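PDB 5JM6: aminopeptidase-like protein from Chaetomium thermophilum, which probably acts as a zinc-dependent metalloaminopeptidase of the M18 family and forms a dodecamer linked to the Cvt pathway of selective autophagy. Local coordinates for residues P57-M62 / A290-L295; G126-A131 / K504-F509; R411-V416 / S493-L498; S430-I435 / K473-G478. One frame throughout, in Å; residues are numbered along the deposited sequence.

Contact 1: P57-M62 / A290-L295; sequences PYLDFM and ATVGGL
Leu59 carries most of this contact, spreading its two methyl groups over the backbone and side chains of residues 290-292. CD2 lies 3.7 Å from Ala290 CB and 3.6 Å from Thr291 N. CD1 reaches the other way, to Val292 CG1 at 3.6 Å, and the two branched side chains cross at about a right angle. With CG beside the backbone N (chi1 -76°) and the chain then extended, the methyls are carried off the helix to lie along the start of strand 291-293. One turn on, Met62 adds only its CB, 3.9 Å from Ala290 CB; its chain bends away, and CG settles over one face of the Tyr58 ring, near its rim. The contact thus lays helix 55-64 against an outer strand of the small antiparallel sheet 291-293, 299-302 and 489-492, where Ile300 also touches Leu59. Met62 remains about 9 Å, side chain to side chain, from the zinc ligand Asp306. The contact thins out beyond these methyls. Asp60 is exposed and its CB points away from the strand, while Thr291 turns its CB outward and its OG1 bonds back to Val292 O at 3.0 Å. Past Val292 the chain runs clear of the helix, and the backbones of Gly294 and Leu295 hydrogen-bond to a second subunit.

Contact 2: G126-A131 / K504-F509; sequences GIAMIA and KGFLDF
Phe506 reaches from helix 504-509 to the backbone of strand 127-131, whose axis runs nearly antiparallel to the helix (160°) at a closest approach of 8.2 Å. Its CB points toward the strand, and the first torsion (chi1 164°) swings CG opposite the backbone N, beside the carbonyl carbon, which carries the ring outward from the helix. Along the side that faces the strand, CD2 comes to 4.0 Å from Ile130 CG1. Next, CE2 meets Ala128 CB at 4.0 Å and Met129 O at 3.6 Å. The tip, CZ, also lies beside the Met129 backbone, 4.0 Å from its N. The ring is oblique to these neighbours, while Ile130 and Phe506 lie alongside with their tips pointing opposite ways. Leu507 takes the adjoining position: its CG lies 4.0 Å from Ile130 CD1, and its CD2 packs over Ala128. Val388 of the neighbouring strand, with Leu436 and Ile439 of helix 430-443, continues the apolar surroundings of the Phe506 ring. Since the strand's peptide groups bond to strands 330-336 and 386-394 within the sheet, the helix is held here by shape and hydrophobic burial, not by polar pairing.

Contact 3: R411-V416 / S493-L498; sequences RLNVGV and SLDPGL
Near the start of helix 495-514, the long C-terminal helix of the metallopeptidase fold, Asp495 and Leu494 grip Asn413 of the loop leading to strand 417-419. Two hydrogen bonds run in opposite senses. The backbone N of Asn413 donates to Asp495 OD2 at 3.2 Å, with an almost straight N-H...O angle of 165°, although OD2 is met from above the carboxylate plane. In return, Asn413 OD1 accepts Leu494 N at 2.8 Å; this bond is more bent (148°), and the donor stands above the plane of the amide carbonyl. With CG beside its own backbone N (chi1 -71°), the Asn413 side chain reaches across to Leu494, lying athwart that residue's side chain. The stronger partner of Asp495 OD2 is Gly492 N, with Asn413 N the second, so the same oxygen ties the loop to the end of strand 489-492, just before the helix. Apolar atoms complete the join. Leu412 CD2 lies against the carboxylate, and Leu498, a turn further along, places CD1 3.5 Å from Val414 N and 3.6 Å from Asn413 C, covering the loop backbone. The loop also meets a second subunit, where Arg411 forms a salt bridge with Asp235 of that subunit. Side chain bonds to backbone in each direction, and the loop before strand 417-419 is thereby joined to the start of the C-terminal helix, which packs on the central mixed sheet of this zinc-exopeptidase alpha/beta fold.

Contact 4: S430-I435 / K473-G478; sequences SVSMAI and KAADVG
Helix 430-435 crosses strand 473-478 steeply, with axes at a signed angle of -74° and a closest approach of 7.9 Å, and Ser432 and Ala475 have the nearest CA atoms at 5.7 Å. Ser432 sits at the crossing. Its CB packs on Ala475 CB at 3.7 Å, while OG, placed beside its own backbone N (chi1 -57°), lies 2.6 Å from Ala474 O and within hydrogen-bonding reach of Asp429 OD1, its stronger polar partner, just before the helix segment. Lys473 bends back over the helix: its CE lies 3.5 Å from Ser432 OG and 4.0 Å from Val431 CG1, the lysine chain running transverse to the valine. The ammonium forms a long, weak ion pair with Asp429 OD2. A third subunit approaches the start of the helix, where Glu281 of that subunit is hydrogen-bonded to Ser430 OG. Within the chain, the strand lies in the central sheet between 386-394 and 417-419; helix 430-443 packs on it through Ala475 and Leu436, and helix 495-514 packs nearby, with Trp510 and Val513 on Ile435, and Phe502 and Tyr503 on Val477.

Overall arrangement
Contacts 2 and 4 are buried joins of helices to the central mixed sheet, their centres 12 Å apart; contacts 1 and 3 are only partly buried and both meet the second subunit, whereas contact 4 meets a third. Helix 495-514 serves contact 3 near its start and contact 2 further along. Chemistry follows position: contacts 1 and 2 rest on apolar side chains, packed partly on backbone, contact 3 relies on exchanged hydrogen bonds around an irregular loop, and contact 4 combines a serine hydroxyl, a bent lysine chain and methyl packing. Two bridges connect them directly: Tyr58 CD2 packs on Pro496 CG at 3.6 Å between contacts 1 and 3, and Val416 packs against Val477 between contacts 3 and 4.

Contact 1: P57-M62 / A290-L295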
loop_
_atom_site.group_PDB
_atom_site.type_symbol
_atom_site.label_atom_id
_atom_site.label_comp_id
_atom_site.label_asym_id
_atom_site.label_seq_id
_atom_site.Cartn_x
_atom_site.Cartn_y
_atom_site.Cartn_z
ATOM N N PRO A 57 4.843 28.836 49.293
ATOM C CA PRO A 57 4.252 27.685 49.991
ATOM C C PRO A 57 3.825 26.553 49.051
ATOM O O PRO A 57 3.996 25.386 49.406
ATOM C CB PRO A 57 3.041 28.295 50.701
ATOM C CG PRO A 57 3.454 29.696 50.975
ATOM C CD PRO A 57 4.268 30.111 49.775
ATOM N N TYR A 58 3.299 26.884 47.874
ATOM C CA TYR A 58 2.959 25.854 46.896
ATOM C C TYR A 58 4.212 25.146 46.396
ATOM O O TYR A 58 4.225 23.923 46.254
ATOM C CB TYR A 58 2.192 26.443 45.711
ATOM C CG TYR A 58 1.883 25.422 44.635
ATOM C CD1 TYR A 58 0.907 24.452 44.832
ATOM C CD2 TYR A 58 2.569 25.424 43.427
ATOM C CE1 TYR A 58 0.621 23.515 43.855
ATOM C CE2 TYR A 58 2.288 24.490 42.442
ATOM C CZ TYR A 58 1.313 23.540 42.663
ATOM O OH TYR A 58 1.031 22.608 41.689
ATOM N N LEU A 59 5.259 25.921 46.124
ATOM C CA LEU A 59 6.530 25.363 45.684
ATOM C C LEU A 59 7.043 24.325 46.674
ATOM O O LEU A 59 7.343 23.192 46.296
ATOM C CB LEU A 59 7.571 26.467 45.493
ATOM C CG LEU A 59 7.429 27.315 44.229
ATOM C CD1 LEU A 59 8.515 28.377 44.172
ATOM C CD2 LEU A 59 7.477 26.430 42.997
ATOM N N ASP A 60 7.124 24.710 47.944
ATOM C CA ASP A 60 7.607 23.810 48.986
ATOM C C ASP A 60 6.721 22.580 49.129
ATOM O O ASP A 60 7.214 21.484 49.389
ATOM C CB ASP A 60 7.699 24.536 50.328
ATOM C CG ASP A 60 8.748 25.625 50.328
ATOM O OD1 ASP A 60 9.719 25.517 49.550
ATOM O OD2 ASP A 60 8.604 26.586 51.111
ATOM N N PHE A 61 5.416 22.763 48.968
ATOM C CA PHE A 61 4.496 21.637 49.029
ATOM C C PHE A 61 4.847 20.617 47.946
ATOM O O PHE A 61 5.084 19.448 48.247
ATOM C CB PHE A 61 3.047 22.114 48.890
ATOM C CG PHE A 61 2.072 21.019 48.565
ATOM C CD1 PHE A 61 1.774 20.034 49.491
ATOM C CD2 PHE A 61 1.443 20.985 47.332
ATOM C CE1 PHE A 61 0.874 19.028 49.188
ATOM C CE2 PHE A 61 0.542 19.986 47.024
ATOM C CZ PHE A 61 0.257 19.005 47.952
ATOM N N MET A 62 4.917 21.071 46.697
ATOM C CA MET A 62 5.219 20.190 45.571
ATOM C C MET A 62 6.562 19.483 45.728
ATOM O O MET A 62 6.685 18.294 45.436
ATOM C CB MET A 62 5.209 20.976 44.258
ATOM C CG MET A 62 3.861 21.577 43.906
ATOM S SD MET A 62 2.540 20.351 43.834
ATOM C CE MET A 62 3.073 19.348 42.452
ATOM N N ALA A 290 10.389 21.777 42.471
ATOM C CA ALA A 290 9.533 22.773 41.854
ATOM C C ALA A 290 10.238 24.119 41.917
ATOM O O ALA A 290 10.993 24.389 42.851
ATOM C CB ALA A 290 8.190 22.834 42.552
ATOM N N THR A 291 9.992 24.963 40.925
ATOM C CA THR A 291 10.673 26.244 40.846
ATOM C C THR A 291 9.821 27.284 40.144
ATOM O O THR A 291 8.818 26.962 39.510
ATOM C CB THR A 291 12.014 26.130 40.101
ATOM O OG1 THR A 291 12.676 27.400 40.111
ATOM C CG2 THR A 291 11.781 25.699 38.661
ATOM N N VAL A 292 10.223 28.541 40.275
ATOM C CA VAL A 292 9.640 29.598 39.471
ATOM C C VAL A 292 10.592 29.883 38.320
ATOM O O VAL A 292 11.804 29.697 38.444
ATOM C CB VAL A 292 9.370 30.877 40.281
ATOM C CG1 VAL A 292 8.292 30.621 41.320
ATOM C CG2 VAL A 292 10.645 31.376 40.933
ATOM N N GLY A 293 10.036 30.280 37.183
ATOM C CA GLY A 293 10.827 30.441 35.981
ATOM C C GLY A 293 10.284 31.473 35.017
ATOM O O GLY A 293 9.219 32.051 35.232
ATOM N N GLY A 294 11.025 31.690 33.938
ATOM C CA GLY A 294 10.703 32.737 32.991
ATOM C C GLY A 294 11.504 33.980 33.313
ATOM O O GLY A 294 12.062 34.100 34.406
ATOM N N LEU A 295 11.564 34.904 32.363
ATOM C CA LEU A 295 12.344 36.122 32.533
ATOM C C LEU A 295 11.893 36.919 33.754
ATOM O O LEU A 295 12.709 37.521 34.449
ATOM C CB LEU A 295 12.255 36.986 31.273
ATOM C CG LEU A 295 12.933 36.406 30.031
ATOM C CD1 LEU A 295 12.510 37.165 28.788
ATOM C CD2 LEU A 295 14.446 36.433 30.186
#

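Contact 2: G126-A131 / K504-F509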
loop_
_atom_site.group_PDB
_atom_site.type_symbol
_atom_site.label_atom_id
_atom_site.label_comp_id
_atom_site.label_asym_id
_atom_site.label_seq_id
_atom_site.Cartn_x
_atom_site.Cartn_y
_atom_site.Cartn_z
ATOM N N GLY A 126 -27.467 23.331 53.602
ATOM C CA GLY A 126 -26.684 22.827 52.492
ATOM C C GLY A 126 -25.198 22.745 52.753
ATOM O O GLY A 126 -24.688 23.267 53.743
ATOM N N ILE A 127 -24.503 22.077 51.841
ATOM C CA ILE A 127 -23.063 21.922 51.922
ATOM C C ILE A 127 -22.406 22.607 50.734
ATOM O O ILE A 127 -22.835 22.435 49.595
ATOM C CB ILE A 127 -22.663 20.438 51.949
ATOM C CG1 ILE A 127 -23.508 19.689 52.980
ATOM C CG2 ILE A 127 -21.179 20.285 52.243
ATOM C CD1 ILE A 127 -23.733 18.245 52.643
ATOM N N ALA A 128 -21.374 23.396 51.002
ATOM C CA ALA A 128 -20.549 23.939 49.936
ATOM C C ALA A 128 -19.285 23.095 49.865
ATOM O O ALA A 128 -18.440 23.153 50.758
ATOM C CB ALA A 128 -20.223 25.404 50.189
ATOM N N MET A 129 -19.162 22.300 48.806
ATOM C CA MET A 129 -18.111 21.292 48.749
ATOM C C MET A 129 -17.243 21.375 47.497
ATOM O O MET A 129 -17.718 21.697 46.407
ATOM C CB MET A 129 -18.722 19.888 48.868
ATOM C CG MET A 129 -19.943 19.636 47.991
ATOM S SD MET A 129 -20.604 17.968 48.204
ATOM C CE MET A 129 -22.290 18.313 48.704
ATOM N N ILE A 130 -15.959 21.088 47.684
ATOM C CA ILE A 130 -14.994 21.011 46.595
ATOM C C ILE A 130 -14.367 19.624 46.563
ATOM O O ILE A 130 -13.953 19.100 47.598
ATOM C CB ILE A 130 -13.876 22.063 46.740
ATOM C CG1 ILE A 130 -14.467 23.458 46.945
ATOM C CG2 ILE A 130 -12.948 22.029 45.531
ATOM C CD1 ILE A 130 -13.437 24.501 47.328
ATOM N N ALA A 131 -14.300 19.032 45.375
ATOM C CA ALA A 131 -13.680 17.726 45.206
ATOM C C ALA A 131 -12.515 17.804 44.224
ATOM O O ALA A 131 -12.573 18.537 43.237
ATOM C CB ALA A 131 -14.701 16.710 44.737
ATOM N N LYS A 504 -11.944 29.926 47.993
ATOM C CA LYS A 504 -12.348 30.567 49.239
ATOM C C LYS A 504 -13.601 31.398 49.005
ATOM O O LYS A 504 -14.499 31.433 49.844
ATOM C CB LYS A 504 -11.239 31.450 49.812
ATOM C CG LYS A 504 -11.640 32.123 51.122
ATOM C CD LYS A 504 -10.668 33.211 51.538
ATOM C CE LYS A 504 -11.361 34.282 52.374
ATOM N NZ LYS A 504 -11.415 33.958 53.828
ATOM N N GLY A 505 -13.654 32.061 47.853
ATOM C CA GLY A 505 -14.817 32.840 47.480
ATOM C C GLY A 505 -16.066 31.983 47.423
ATOM O O GLY A 505 -17.131 32.393 47.880
ATOM N N PHE A 506 -15.930 30.785 46.869
ATOM C CA PHE A 506 -17.056 29.868 46.748
ATOM C C PHE A 506 -17.550 29.393 48.114
ATOM O O PHE A 506 -18.735 29.515 48.424
ATOM C CB PHE A 506 -16.674 28.676 45.869
ATOM C CG PHE A 506 -17.607 27.507 45.990
ATOM C CD1 PHE A 506 -18.853 27.528 45.385
ATOM C CD2 PHE A 506 -17.230 26.380 46.701
ATOM C CE1 PHE A 506 -19.708 26.448 45.497
ATOM C CE2 PHE A 506 -18.080 25.298 46.816
ATOM C CZ PHE A 506 -19.321 25.331 46.213
ATOM N N LEU A 507 -16.646 28.859 48.932
ATOM C CA LEU A 507 -17.032 28.365 50.249
ATOM C C LEU A 507 -17.635 29.481 51.101
ATOM O O LEU A 507 -18.602 29.257 51.828
ATOM C CB LEU A 507 -15.833 27.733 50.965
ATOM C CG LEU A 507 -15.194 26.512 50.292
ATOM C CD1 LEU A 507 -13.880 26.156 50.964
ATOM C CD2 LEU A 507 -16.131 25.312 50.294
ATOM N N ASP A 508 -17.087 30.687 50.995
ATOM C CA ASP A 508 -17.575 31.797 51.808
ATOM C C ASP A 508 -18.899 32.372 51.299
ATOM O O ASP A 508 -19.746 32.770 52.097
ATOM C CB ASP A 508 -16.527 32.914 51.887
ATOM C CG ASP A 508 -15.323 32.534 52.734
ATOM O OD1 ASP A 508 -15.341 31.451 53.358
ATOM O OD2 ASP A 508 -14.362 33.328 52.789
ATOM N N PHE A 509 -19.065 32.458 49.982
ATOM C CA PHE A 509 -20.251 33.109 49.426
ATOM C C PHE A 509 -21.393 32.219 48.922
ATOM O O PHE A 509 -22.436 32.746 48.537
ATOM C CB PHE A 509 -19.832 34.034 48.285
ATOM C CG PHE A 509 -19.192 35.310 48.746
ATOM C CD1 PHE A 509 -19.934 36.268 49.415
ATOM C CD2 PHE A 509 -17.852 35.557 48.501
ATOM C CE1 PHE A 509 -19.350 37.447 49.839
ATOM C CE2 PHE A 509 -17.262 36.734 48.920
ATOM C CZ PHE A 509 -18.012 37.681 49.590
#

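Contact 3: R411-V416 / S493-L498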
loop_
_atom_site.group_PDB
_atom_site.type_symbol
_atom_site.label_atom_id
_atom_site.label_comp_id
_atom_site.label_asym_id
_atom_site.label_seq_id
_atom_site.Cartn_x
_atom_site.Cartn_y
_atom_site.Cartn_z
ATOM N N ARG A 411 -5.767 31.699 29.801
ATOM C CA ARG A 411 -4.416 32.209 29.965
ATOM C C ARG A 411 -3.840 31.923 31.338
ATOM O O ARG A 411 -4.556 31.545 32.252
ATOM C CB ARG A 411 -4.416 33.715 29.741
ATOM C CG ARG A 411 -5.200 34.152 28.526
ATOM C CD ARG A 411 -4.365 34.064 27.267
ATOM N NE ARG A 411 -3.978 35.379 26.782
ATOM C CZ ARG A 411 -4.486 35.942 25.695
ATOM N NH1 ARG A 411 -5.387 35.295 24.981
ATOM N NH2 ARG A 411 -4.085 37.141 25.315
ATOM N N LEU A 412 -2.534 32.099 31.476
ATOM C CA LEU A 412 -1.873 31.916 32.759
ATOM C C LEU A 412 -1.919 33.218 33.545
ATOM O O LEU A 412 -1.926 34.301 32.958
ATOM C CB LEU A 412 -0.427 31.457 32.581
ATOM C CG LEU A 412 -0.193 30.088 31.948
ATOM C CD1 LEU A 412 1.290 29.759 31.969
ATOM C CD2 LEU A 412 -0.999 29.019 32.670
ATOM N N ASN A 413 -1.998 33.094 34.868
ATOM C CA ASN A 413 -2.012 34.238 35.779
ATOM C C ASN A 413 -3.197 35.168 35.541
ATOM O O ASN A 413 -3.055 36.391 35.515
ATOM C CB ASN A 413 -0.698 35.019 35.681
ATOM C CG ASN A 413 0.469 34.269 36.292
ATOM O OD1 ASN A 413 0.279 33.343 37.083
ATOM N ND2 ASN A 413 1.684 34.666 35.935
ATOM N N VAL A 414 -4.371 34.572 35.388
ATOM C CA VAL A 414 -5.602 35.318 35.178
ATOM C C VAL A 414 -6.633 34.873 36.206
ATOM O O VAL A 414 -7.142 35.675 36.988
ATOM C CB VAL A 414 -6.144 35.132 33.750
ATOM C CG1 VAL A 414 -7.581 35.603 33.653
ATOM C CG2 VAL A 414 -5.273 35.886 32.759
ATOM N N GLY A 415 -6.956 33.590 36.180
ATOM C CA GLY A 415 -7.903 33.045 37.124
ATOM C C GLY A 415 -8.355 31.671 36.699
ATOM O O GLY A 415 -7.854 31.102 35.729
ATOM N N VAL A 416 -9.323 31.146 37.431
ATOM C CA VAL A 416 -9.793 29.798 37.205
ATOM C C VAL A 416 -10.691 29.713 35.970
ATOM O O VAL A 416 -11.415 30.655 35.645
ATOM C CB VAL A 416 -10.532 29.290 38.440
ATOM C CG1 VAL A 416 -10.726 27.832 38.335
ATOM C CG2 VAL A 416 -9.714 29.587 39.682
ATOM N N SER A 493 2.885 31.562 37.958
ATOM C CA SER A 493 3.299 31.623 39.354
ATOM C C SER A 493 2.183 32.116 40.271
ATOM O O SER A 493 2.204 31.857 41.474
ATOM C CB SER A 493 4.527 32.520 39.505
ATOM O OG SER A 493 4.238 33.838 39.081
ATOM N N LEU A 494 1.214 32.829 39.708
ATOM C CA LEU A 494 0.097 33.334 40.499
ATOM C C LEU A 494 -1.100 32.399 40.488
ATOM O O LEU A 494 -2.087 32.640 41.180
ATOM C CB LEU A 494 -0.341 34.703 39.992
ATOM C CG LEU A 494 0.722 35.793 40.015
ATOM C CD1 LEU A 494 0.165 37.045 39.373
ATOM C CD2 LEU A 494 1.169 36.056 41.442
ATOM N N ASP A 495 -1.022 31.340 39.695
ATOM C CA ASP A 495 -2.164 30.454 39.531
ATOM C C ASP A 495 -2.567 29.672 40.794
ATOM O O ASP A 495 -3.760 29.466 41.014
ATOM C CB ASP A 495 -1.918 29.507 38.356
ATOM C CG ASP A 495 -2.395 30.100 37.038
ATOM O OD1 ASP A 495 -3.583 30.479 36.959
ATOM O OD2 ASP A 495 -1.584 30.216 36.096
ATOM N N PRO A 496 -1.598 29.221 41.618
ATOM C CA PRO A 496 -2.080 28.637 42.877
ATOM C C PRO A 496 -2.864 29.636 43.725
ATOM O O PRO A 496 -3.970 29.318 44.156
ATOM C CB PRO A 496 -0.790 28.217 43.585
ATOM C CG PRO A 496 0.177 27.982 42.482
ATOM C CD PRO A 496 -0.150 29.014 41.441
ATOM N N GLY A 497 -2.316 30.834 43.913
ATOM C CA GLY A 497 -2.962 31.861 44.712
ATOM C C GLY A 497 -4.324 32.252 44.173
ATOM O O GLY A 497 -5.298 32.332 44.923
ATOM N N LEU A 498 -4.394 32.493 42.867
ATOM C CA LEU A 498 -5.662 32.821 42.227
ATOM C C LEU A 498 -6.662 31.683 42.422
ATOM O O LEU A 498 -7.867 31.914 42.503
ATOM C CB LEU A 498 -5.458 33.112 40.738
ATOM C CG LEU A 498 -4.706 34.402 40.393
ATOM C CD1 LEU A 498 -4.349 34.439 38.915
ATOM C CD2 LEU A 498 -5.523 35.628 40.777
#

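Contact 4: S430-I435 / K473-G478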
loop_
_atom_site.group_PDB
_atom_site.type_symbol
_atom_site.label_atom_id
_atom_site.label_comp_id
_atom_site.label_asym_id
_atom_site.label_seq_id
_atom_site.Cartn_x
_atom_site.Cartn_y
_atom_site.Cartn_z
ATOM N N SER A 430 -25.606 26.515 32.336
ATOM C CA SER A 430 -25.930 27.936 32.436
ATOM C C SER A 430 -26.243 28.346 33.874
ATOM O O SER A 430 -25.927 29.461 34.287
ATOM C CB SER A 430 -27.097 28.294 31.507
ATOM O OG SER A 430 -28.315 27.712 31.933
ATOM N N VAL A 431 -26.839 27.442 34.643
ATOM C CA VAL A 431 -27.109 27.733 36.045
ATOM C C VAL A 431 -25.821 27.692 36.869
ATOM O O VAL A 431 -25.549 28.611 37.642
ATOM C CB VAL A 431 -28.139 26.759 36.638
ATOM C CG1 VAL A 431 -28.331 27.037 38.120
ATOM C CG2 VAL A 431 -29.464 26.877 35.890
ATOM N N SER A 432 -25.024 26.640 36.694
ATOM C CA SER A 432 -23.748 26.532 37.398
ATOM C C SER A 432 -22.854 27.734 37.110
ATOM O O SER A 432 -22.224 28.279 38.016
ATOM C CB SER A 432 -23.018 25.241 37.019
ATOM O OG SER A 432 -23.817 24.101 37.286
ATOM N N MET A 433 -22.808 28.154 35.849
ATOM C CA MET A 433 -21.974 29.288 35.470
ATOM C C MET A 433 -22.502 30.594 36.062
ATOM O O MET A 433 -21.720 31.449 36.469
ATOM C CB MET A 433 -21.862 29.393 33.944
ATOM C CG MET A 433 -20.783 28.487 33.360
ATOM S SD MET A 433 -20.514 28.603 31.577
ATOM C CE MET A 433 -22.052 27.939 30.947
ATOM N N ALA A 434 -23.823 30.740 36.121
ATOM C CA ALA A 434 -24.422 31.937 36.701
ATOM C C ALA A 434 -24.013 32.094 38.163
ATOM O O ALA A 434 -23.687 33.193 38.612
ATOM C CB ALA A 434 -25.939 31.893 36.575
ATOM N N ILE A 435 -24.016 30.983 38.893
ATOM C CA ILE A 435 -23.644 30.983 40.303
ATOM C C ILE A 435 -22.169 31.327 40.505
ATOM O O ILE A 435 -21.833 32.198 41.308
ATOM C CB ILE A 435 -23.938 29.616 40.956
ATOM C CG1 ILE A 435 -25.440 29.328 40.924
ATOM C CG2 ILE A 435 -23.418 29.576 42.386
ATOM C CD1 ILE A 435 -25.782 27.873 41.127
ATOM N N LYS A 473 -26.140 20.040 42.800
ATOM C CA LYS A 473 -25.849 21.002 41.762
ATOM C C LYS A 473 -24.324 21.160 41.682
ATOM O O LYS A 473 -23.650 21.183 42.711
ATOM C CB LYS A 473 -26.587 22.293 42.097
ATOM C CG LYS A 473 -27.187 23.024 40.951
ATOM C CD LYS A 473 -27.069 22.272 39.668
ATOM C CE LYS A 473 -26.970 23.261 38.527
ATOM N NZ LYS A 473 -28.261 23.914 38.229
ATOM N N ALA A 474 -23.771 21.220 40.474
ATOM C CA ALA A 474 -22.325 21.073 40.327
ATOM C C ALA A 474 -21.742 21.767 39.098
ATOM O O ALA A 474 -22.455 22.078 38.143
ATOM C CB ALA A 474 -21.963 19.590 40.302
ATOM N N ALA A 475 -20.433 21.993 39.135
ATOM C CA ALA A 475 -19.700 22.545 38.002
ATOM C C ALA A 475 -18.295 21.966 37.954
ATOM O O ALA A 475 -17.736 21.596 38.989
ATOM C CB ALA A 475 -19.643 24.058 38.086
ATOM N N ASP A 476 -17.726 21.877 36.756
ATOM C CA ASP A 476 -16.314 21.540 36.639
ATOM C C ASP A 476 -15.474 22.785 36.461
ATOM O O ASP A 476 -15.724 23.620 35.592
ATOM C CB ASP A 476 -16.035 20.570 35.494
ATOM C CG ASP A 476 -16.257 19.132 35.893
ATOM O OD1 ASP A 476 -17.404 18.762 36.197
ATOM O OD2 ASP A 476 -15.258 18.394 36.000
ATOM N N VAL A 477 -14.449 22.870 37.291
ATOM C CA VAL A 477 -13.678 24.077 37.460
ATOM C C VAL A 477 -12.204 23.707 37.424
ATOM O O VAL A 477 -11.814 22.673 37.958
ATOM C CB VAL A 477 -14.072 24.761 38.785
ATOM C CG1 VAL A 477 -13.022 25.698 39.260
ATOM C CG2 VAL A 477 -15.404 25.479 38.631
ATOM N N GLY A 478 -11.380 24.519 36.777
ATOM C CA GLY A 478 -9.970 24.199 36.754
ATOM C C GLY A 478 -9.018 25.358 36.606
ATOM O O GLY A 478 -9.327 26.385 36.004
#